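Local coordinates for protein alpha-1,3-glucanase (Bacillus circulans, PDB 5ZRU) that hydrolyses alpha-1,3-glucan as a GH87-type enzyme, of which this chain is the catalytic unit, carrying bound calcium and zinc ions, at residues Gly251-Asn256 against Asn313-His318; Thr246-Gly251 against Phe279-Met284. All blocks are in the same frame, centred on the assembly; numbering follows the deposited sequence.

Contact 1. Residues Gly251-Asn256 against Asn313-His318. With PE5 (3,6,9,12,15,18,21,24-octaoxahexacosan-1-ol), chain C.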
loop_
_atom_site.group_PDB
_atom_site.type_symbol
_atom_site.label_atom_id
_atom_site.label_comp_id
_atom_site.label_asym_id
_atom_site.label_seq_id
_atom_site.Cartn_x
_atom_site.Cartn_y
_atom_site.Cartn_z
ATOM N N GLY A 251 5.609 -4.049 -20.053
ATOM C CA GLY A 251 5.906 -2.923 -19.180
ATOM C C GLY A 251 4.667 -2.437 -18.448
ATOM O O GLY A 251 3.543 -2.525 -18.949
ATOM N N ILE A 252 4.873 -1.907 -17.238
ATOM C CA ILE A 252 3.723 -1.410 -16.480
ATOM C C ILE A 252 3.017 -0.266 -17.196
ATOM O O ILE A 252 1.858 0.031 -16.887
ATOM C CB ILE A 252 4.128 -0.979 -15.049
ATOM C CG1 ILE A 252 5.085 0.228 -15.079
ATOM C CG2 ILE A 252 4.712 -2.165 -14.285
ATOM C CD1 ILE A 252 5.419 0.785 -13.671
ATOM N N TRP A 253 3.683 0.391 -18.146
ATOM C CA TRP A 253 3.064 1.459 -18.921
ATOM C C TRP A 253 2.481 0.974 -20.245
ATOM O O TRP A 253 1.960 1.792 -21.008
ATOM C CB TRP A 253 4.089 2.582 -19.184
ATOM C CG TRP A 253 4.349 3.426 -17.946
ATOM C CD1 TRP A 253 5.403 3.319 -17.078
ATOM C CD2 TRP A 253 3.516 4.480 -17.438
ATOM N NE1 TRP A 253 5.278 4.249 -16.065
ATOM C CE2 TRP A 253 4.127 4.970 -16.262
ATOM C CE3 TRP A 253 2.307 5.052 -17.861
ATOM C CZ2 TRP A 253 3.577 6.015 -15.508
ATOM C CZ3 TRP A 253 1.757 6.105 -17.106
ATOM C CH2 TRP A 253 2.396 6.567 -15.946
ATOM N N HIS A 254 2.583 -0.320 -20.549
ATOM C CA HIS A 254 2.192 -0.821 -21.864
ATOM C C HIS A 254 1.189 -1.959 -21.811
ATOM O O HIS A 254 0.295 -2.015 -22.660
ATOM C CB HIS A 254 3.442 -1.266 -22.647
ATOM C CG HIS A 254 4.390 -0.143 -22.932
ATOM N ND1 HIS A 254 4.183 0.764 -23.947
ATOM C CD2 HIS A 254 5.539 0.231 -22.321
ATOM C CE1 HIS A 254 5.166 1.648 -23.954
ATOM N NE2 HIS A 254 6.005 1.343 -22.980
ATOM N N THR A 255 1.308 -2.866 -20.840
ATOM C CA THR A 255 0.466 -4.053 -20.762
ATOM C C THR A 255 -0.472 -3.920 -19.568
ATOM O O THR A 255 -0.006 -3.882 -18.423
ATOM C CB THR A 255 1.318 -5.317 -20.625
ATOM O OG1 THR A 255 2.106 -5.500 -21.811
ATOM C CG2 THR A 255 0.427 -6.534 -20.418
ATOM N N ASN A 256 -1.786 -3.863 -19.837
ATOM C CA ASN A 256 -2.825 -3.736 -18.813
ATOM C C ASN A 256 -3.667 -5.005 -18.788
ATOM O O ASN A 256 -4.247 -5.390 -19.811
ATOM C CB ASN A 256 -3.747 -2.541 -19.078
ATOM C CG ASN A 256 -3.058 -1.198 -18.891
ATOM O OD1 ASN A 256 -1.878 -1.133 -18.580
ATOM N ND2 ASN A 256 -3.806 -0.115 -19.097
ATOM N N ASN A 313 8.379 -5.466 -10.770
ATOM C CA ASN A 313 8.012 -4.468 -11.773
ATOM C C ASN A 313 6.553 -4.643 -12.201
ATOM O O ASN A 313 6.226 -4.701 -13.386
ATOM C CB ASN A 313 8.952 -4.544 -12.979
ATOM C CG ASN A 313 10.380 -4.191 -12.618
ATOM O OD1 ASN A 313 11.150 -5.040 -12.167
ATOM N ND2 ASN A 313 10.741 -2.931 -12.821
ATOM N N VAL A 314 5.669 -4.769 -11.216
ATOM C CA VAL A 314 4.241 -4.803 -11.495
ATOM C C VAL A 314 3.592 -3.587 -10.845
ATOM O O VAL A 314 4.146 -2.949 -9.944
ATOM C CB VAL A 314 3.563 -6.111 -11.017
ATOM C CG1 VAL A 314 4.100 -7.329 -11.782
ATOM C CG2 VAL A 314 3.710 -6.298 -9.490
ATOM N N TRP A 315 2.392 -3.277 -11.323
ATOM C CA TRP A 315 1.604 -2.138 -10.867
ATOM C C TRP A 315 0.191 -2.675 -10.679
ATOM O O TRP A 315 -0.456 -3.056 -11.659
ATOM C CB TRP A 315 1.655 -1.012 -11.902
ATOM C CG TRP A 315 1.125 0.326 -11.463
ATOM C CD1 TRP A 315 0.401 0.604 -10.335
ATOM C CD2 TRP A 315 1.284 1.570 -12.158
ATOM N NE1 TRP A 315 0.110 1.953 -10.283
ATOM C CE2 TRP A 315 0.645 2.563 -11.392
ATOM C CE3 TRP A 315 1.911 1.939 -13.359
ATOM C CZ2 TRP A 315 0.608 3.907 -11.788
ATOM C CZ3 TRP A 315 1.884 3.278 -13.747
ATOM C CH2 TRP A 315 1.242 4.243 -12.960
ATOM N N VAL A 316 -0.272 -2.779 -9.431
ATOM C CA VAL A 316 -1.566 -3.403 -9.151
ATOM C C VAL A 316 -2.364 -2.518 -8.206
ATOM O O VAL A 316 -1.820 -1.957 -7.247
ATOM C CB VAL A 316 -1.428 -4.833 -8.577
ATOM C CG1 VAL A 316 -0.738 -5.734 -9.593
ATOM C CG2 VAL A 316 -0.687 -4.826 -7.234
ATOM N N GLU A 317 -3.657 -2.372 -8.495
ATOM C CA GLU A 317 -4.495 -1.526 -7.662
ATOM C C GLU A 317 -5.940 -2.004 -7.693
ATOM O O GLU A 317 -6.370 -2.699 -8.616
ATOM C CB GLU A 317 -4.412 -0.045 -8.083
ATOM C CG GLU A 317 -4.716 0.268 -9.525
ATOM C CD GLU A 317 -4.470 1.749 -9.876
ATOM O OE1 GLU A 317 -4.140 2.548 -8.972
ATOM O OE2 GLU A 317 -4.606 2.105 -11.066
ATOM N N HIS A 318 -6.682 -1.600 -6.658
ATOM C CA HIS A 318 -8.122 -1.810 -6.533
ATOM C C HIS A 318 -8.495 -3.261 -6.268
ATOM O O HIS A 318 -9.653 -3.654 -6.462
ATOM C CB HIS A 318 -8.869 -1.280 -7.764
ATOM C CG HIS A 318 -8.534 0.139 -8.088
ATOM N ND1 HIS A 318 -8.391 0.596 -9.380
ATOM C CD2 HIS A 318 -8.308 1.203 -7.282
ATOM C CE1 HIS A 318 -8.087 1.883 -9.357
ATOM N NE2 HIS A 318 -8.034 2.275 -8.095
HETATM C C48 PE5 C . -14.005 -2.345 -15.879
HETATM C C50 PE5 C . -13.953 -1.682 -14.497
HETATM O O1 PE5 C . -14.853 -0.607 -14.445
HETATM C C1 PE5 C . -14.941 0.030 -13.200
HETATM C C2 PE5 C . -15.788 1.301 -13.297
HETATM O O2 PE5 C . -15.153 2.230 -14.129
HETATM C C3 PE5 C . -15.886 3.384 -14.427
HETATM C C4 PE5 C . -15.090 4.267 -15.396
HETATM O O3 PE5 C . -13.836 4.572 -14.845
HETATM C C5 PE5 C . -13.025 5.447 -15.582
HETATM C C6 PE5 C . -11.598 4.890 -15.701
HETATM O O4 PE5 C . -10.785 5.280 -14.624
HETATM C C7 PE5 C . -9.912 4.300 -14.126
HETATM C C8 PE5 C . -9.067 3.708 -15.256
HETATM O O5 PE5 C . -8.481 2.521 -14.824
HETATM C C9 PE5 C . -7.902 1.746 -15.839
HETATM C C10 PE5 C . -6.387 1.875 -15.745
HETATM O O6 PE5 C . -5.882 2.282 -16.982
HETATM C C11 PE5 C . -4.619 2.877 -16.930
HETATM C C12 PE5 C . -4.296 3.538 -18.263
HETATM O O7 PE5 C . -3.168 2.896 -18.769
HETATM C C13 PE5 C . -2.238 3.732 -19.393
HETATM C C14 PE5 C . -1.449 2.900 -20.402
HETATM O O8 PE5 C . -2.319 1.962 -20.968
HETATM C C15 PE5 C . -1.741 1.060 -21.876
HETATM C C16 PE5 C . -2.366 1.264 -23.264
HETATM O O52 PE5 C . -3.238 0.214 -23.578
#
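Trp-253 and Trp-315 make a T-shaped (edge-to-face) pair between coils of the parallel beta-helix. The six-membered rings are tilted at 74°, and Trp-315 leads with its edge: its CZ3 comes over one face of Trp-253, 3.7 Å from CZ2. Trp-315 can reach so far because CG lies anti to the backbone N (chi1 -168°), carrying the indole off its strand toward the turn at 251-254. Trp-253 spends its N-H on Glu-174 OE2, and Thr-78 of strand 76-82, in the preceding antiparallel sheet, touches both indoles.

Aliphatic packing continues this surface. Ile-252 crosses Trp-315 at about a right angle, with CD1 3.7 Å from CE3 of the indole. Its beta branch serves two partners, since the other methyl, CG2, presses to 3.1 Å from Asn-313 O, a tight approach.

Polar bonds act within the turn or outward. Gly-251 O accepts from both His-254 N and Thr-255 N, fixing the turn that presents Ile-252 and Trp-253. Asn-256 ND2 gives the polyether PE5 a fairly straight bond to O7 (3.1 Å, 163°) and a weak one to O8. A leucine in its place would probably leave these ether oxygens without their donor and that end of the polyether freer to shift.

The segments therefore meet mostly through aromatic and aliphatic surface, with one methyl set against a backbone carbonyl, so their fit depends largely on shape.

Contact 2. Residues Thr246-Gly251 against Phe279-Met284. With CA (calcium ion), chain L; PE5 (3,6,9,12,15,18,21,24-octaoxahexacosan-1-ol), chain C.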
loop_
_atom_site.group_PDB
_atom_site.type_symbol
_atom_site.label_atom_id
_atom_site.label_comp_id
_atom_site.label_asym_id
_atom_site.label_seq_id
_atom_site.Cartn_x
_atom_site.Cartn_y
_atom_site.Cartn_z
ATOM N N THR A 246 7.461 -18.512 -16.328
ATOM C CA THR A 246 7.806 -17.106 -16.461
ATOM C C THR A 246 6.732 -16.415 -17.285
ATOM O O THR A 246 6.406 -16.868 -18.387
ATOM C CB THR A 246 9.180 -16.943 -17.109
ATOM O OG1 THR A 246 10.163 -17.530 -16.249
ATOM C CG2 THR A 246 9.510 -15.459 -17.326
ATOM N N ILE A 247 6.171 -15.337 -16.740
ATOM C CA ILE A 247 5.132 -14.558 -17.408
ATOM C C ILE A 247 5.583 -13.107 -17.412
ATOM O O ILE A 247 5.831 -12.531 -16.346
ATOM C CB ILE A 247 3.773 -14.690 -16.706
ATOM C CG1 ILE A 247 3.346 -16.165 -16.645
ATOM C CG2 ILE A 247 2.736 -13.771 -17.375
ATOM C CD1 ILE A 247 2.218 -16.429 -15.654
ATOM N N MET A 248 5.703 -12.516 -18.596
ATOM C CA MET A 248 6.258 -11.175 -18.700
ATOM C C MET A 248 5.424 -10.342 -19.658
ATOM O O MET A 248 5.137 -10.786 -20.773
ATOM C CB MET A 248 7.717 -11.199 -19.186
ATOM C CG MET A 248 8.408 -9.833 -19.098
ATOM S SD MET A 248 10.014 -9.801 -19.941
ATOM C CE MET A 248 9.483 -9.779 -21.648
ATOM N N GLY A 249 5.062 -9.132 -19.231
ATOM C CA GLY A 249 4.376 -8.193 -20.089
ATOM C C GLY A 249 5.360 -7.263 -20.776
ATOM O O GLY A 249 6.580 -7.411 -20.679
ATOM N N ALA A 250 4.809 -6.262 -21.463
ATOM C CA ALA A 250 5.639 -5.292 -22.171
ATOM C C ALA A 250 6.007 -4.077 -21.320
ATOM O O ALA A 250 6.677 -3.165 -21.821
ATOM C CB ALA A 250 4.934 -4.825 -23.452
ATOM N N GLY A 251 5.609 -4.049 -20.053
ATOM C CA GLY A 251 5.906 -2.923 -19.180
ATOM C C GLY A 251 4.667 -2.437 -18.448
ATOM O O GLY A 251 3.543 -2.525 -18.949
ATOM N N PHE A 279 7.074 -13.296 -12.535
ATOM C CA PHE A 279 5.941 -12.576 -13.101
ATOM C C PHE A 279 6.309 -11.104 -13.078
ATOM O O PHE A 279 6.652 -10.579 -12.015
ATOM C CB PHE A 279 4.672 -12.850 -12.274
ATOM C CG PHE A 279 3.411 -12.311 -12.876
ATOM C CD1 PHE A 279 3.124 -10.951 -12.830
ATOM C CD2 PHE A 279 2.484 -13.174 -13.459
ATOM C CE1 PHE A 279 1.946 -10.448 -13.388
ATOM C CE2 PHE A 279 1.301 -12.676 -14.019
ATOM C CZ PHE A 279 1.040 -11.318 -13.980
ATOM N N SER A 280 6.245 -10.436 -14.233
ATOM C CA SER A 280 6.785 -9.082 -14.249
ATOM C C SER A 280 6.169 -8.242 -15.353
ATOM O O SER A 280 5.630 -8.760 -16.336
ATOM C CB SER A 280 8.311 -9.084 -14.420
ATOM O OG SER A 280 8.695 -9.594 -15.691
ATOM N N HIS A 281 6.274 -6.920 -15.155
ATOM C CA HIS A 281 6.147 -5.912 -16.213
ATOM C C HIS A 281 4.717 -5.814 -16.736
ATOM O O HIS A 281 4.472 -5.744 -17.944
ATOM C CB HIS A 281 7.154 -6.170 -17.334
ATOM C CG HIS A 281 8.542 -5.777 -16.944
ATOM N ND1 HIS A 281 8.868 -4.484 -16.593
ATOM C CD2 HIS A 281 9.667 -6.509 -16.781
ATOM C CE1 HIS A 281 10.145 -4.431 -16.260
ATOM N NE2 HIS A 281 10.652 -5.646 -16.367
ATOM N N ILE A 282 3.774 -5.769 -15.796
ATOM C CA ILE A 282 2.348 -5.762 -16.091
ATOM C C ILE A 282 1.672 -4.814 -15.120
ATOM O O ILE A 282 2.042 -4.760 -13.940
ATOM C CB ILE A 282 1.769 -7.188 -15.975
ATOM C CG1 ILE A 282 2.228 -8.032 -17.168
ATOM C CG2 ILE A 282 0.249 -7.184 -15.865
ATOM C CD1 ILE A 282 2.203 -9.505 -16.906
ATOM N N TYR A 283 0.707 -4.045 -15.620
ATOM C CA TYR A 283 -0.257 -3.337 -14.784
ATOM C C TYR A 283 -1.535 -4.166 -14.682
ATOM O O TYR A 283 -1.998 -4.722 -15.681
ATOM C CB TYR A 283 -0.570 -1.955 -15.367
ATOM C CG TYR A 283 -1.765 -1.298 -14.729
ATOM C CD1 TYR A 283 -1.644 -0.600 -13.531
ATOM C CD2 TYR A 283 -3.024 -1.375 -15.323
ATOM C CE1 TYR A 283 -2.746 -0.001 -12.933
ATOM C CE2 TYR A 283 -4.134 -0.781 -14.724
ATOM C CZ TYR A 283 -3.986 -0.094 -13.539
ATOM O OH TYR A 283 -5.085 0.503 -12.950
ATOM N N MET A 284 -2.118 -4.249 -13.476
ATOM C CA MET A 284 -3.368 -4.982 -13.286
ATOM C C MET A 284 -4.369 -4.127 -12.523
ATOM O O MET A 284 -4.004 -3.422 -11.580
ATOM C CB MET A 284 -3.170 -6.297 -12.501
ATOM C CG MET A 284 -2.164 -7.257 -13.104
ATOM S SD MET A 284 -2.593 -8.967 -12.690
ATOM C CE MET A 284 -2.873 -8.842 -10.916
HETATM CA CA CA L . 12.734 -6.270 -16.279
HETATM C C48 PE5 C . -14.005 -2.345 -15.879
HETATM C C50 PE5 C . -13.953 -1.682 -14.497
HETATM O O1 PE5 C . -14.853 -0.607 -14.445
HETATM C C1 PE5 C . -14.941 0.030 -13.200
HETATM C C2 PE5 C . -15.788 1.301 -13.297
HETATM O O2 PE5 C . -15.153 2.230 -14.129
HETATM C C3 PE5 C . -15.886 3.384 -14.427
HETATM C C4 PE5 C . -15.090 4.267 -15.396
HETATM O O3 PE5 C . -13.836 4.572 -14.845
HETATM C C5 PE5 C . -13.025 5.447 -15.582
HETATM C C6 PE5 C . -11.598 4.890 -15.701
HETATM O O4 PE5 C . -10.785 5.280 -14.624
HETATM C C7 PE5 C . -9.912 4.300 -14.126
HETATM C C8 PE5 C . -9.067 3.708 -15.256
HETATM O O5 PE5 C . -8.481 2.521 -14.824
HETATM C C9 PE5 C . -7.902 1.746 -15.839
HETATM C C10 PE5 C . -6.387 1.875 -15.745
HETATM O O6 PE5 C . -5.882 2.282 -16.982
HETATM C C11 PE5 C . -4.619 2.877 -16.930
HETATM C C12 PE5 C . -4.296 3.538 -18.263
HETATM O O7 PE5 C . -3.168 2.896 -18.769
HETATM C C13 PE5 C . -2.238 3.732 -19.393
HETATM C C14 PE5 C . -1.449 2.900 -20.402
HETATM O O8 PE5 C . -2.319 1.962 -20.968
HETATM C C15 PE5 C . -1.741 1.060 -21.876
HETATM C C16 PE5 C . -2.366 1.264 -23.264
HETATM O O52 PE5 C . -3.238 0.214 -23.578
HETATM O O HOH W 1 8.574 -12.257 -15.995
HETATM O O HOH W 2 13.793 -6.062 -14.345
HETATM O O HOH W 3 12.702 -8.624 -16.599
#
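Ile-247 and Phe-279 sit abreast on neighbouring coils of a right-handed parallel beta-helix, the fold of the pectate-lyase-like clan. Their side chains point to the same face of the sheet, where Phe-279 also meets Phe-301 edge-to-face. The phenyl CG is anti to the backbone N (chi1 -172°), which brings the ring obliquely across the isoleucine until CD2 is 3.8 Å from Ile-247 CB. A branched aliphatic and a flat ring suit such a ladder, because each can lie against the next.

On the other face Met-248 and Ser-280 pair, the methionine CG 3.4 Å from Ser-280 OG. The hydroxyl of the small serine meets a water that donates to Ile-247 O. That carbonyl is thus gripped twice, as Ser-280 N binds it too, at 3.0 Å and nearly straight down its C=O bond. Gly-249 N to Ser-280 O (167°) continues the parallel ladder.

At the corner, Ile-282 lays CG1 3.6 Å from Gly-249 CA; any side chain on this glycine would collide with it and with His-281 O. Gly-251 has backbone angles that favour glycine, and its N reaches His-281 O at 2.9 Å from well off the carbonyl plane. His-281 holds its CB against the glycine loop, and its imidazole carries NE2 to a calcium ion, bound at 2.2 Å alongside two waters.

How the contacts relate
Both contacts are buried and lie within the beta-helix part of the catalytic unit, and they share Gly-251. Contact 2 joins adjacent coils directly, by ladder hydrogen bonds and stacked side chains. Contact 1 reaches past that neighbour: strand 277-285 runs between strands 255-259 and 310-317, so the bridge is made by side chains of Ile-252, Trp-253 and Trp-315, without backbone pairing. Its large indoles also face the antiparallel sheet of strand 76-82, whereas contact 2 lines the coil interior on one face and borders metal sites on the other. The two are tied by Trp-315 O and Met-284 N, 2.7 Å apart, and by Glu-317 OE2 and Tyr-283 OH, both probable hydrogen bonds.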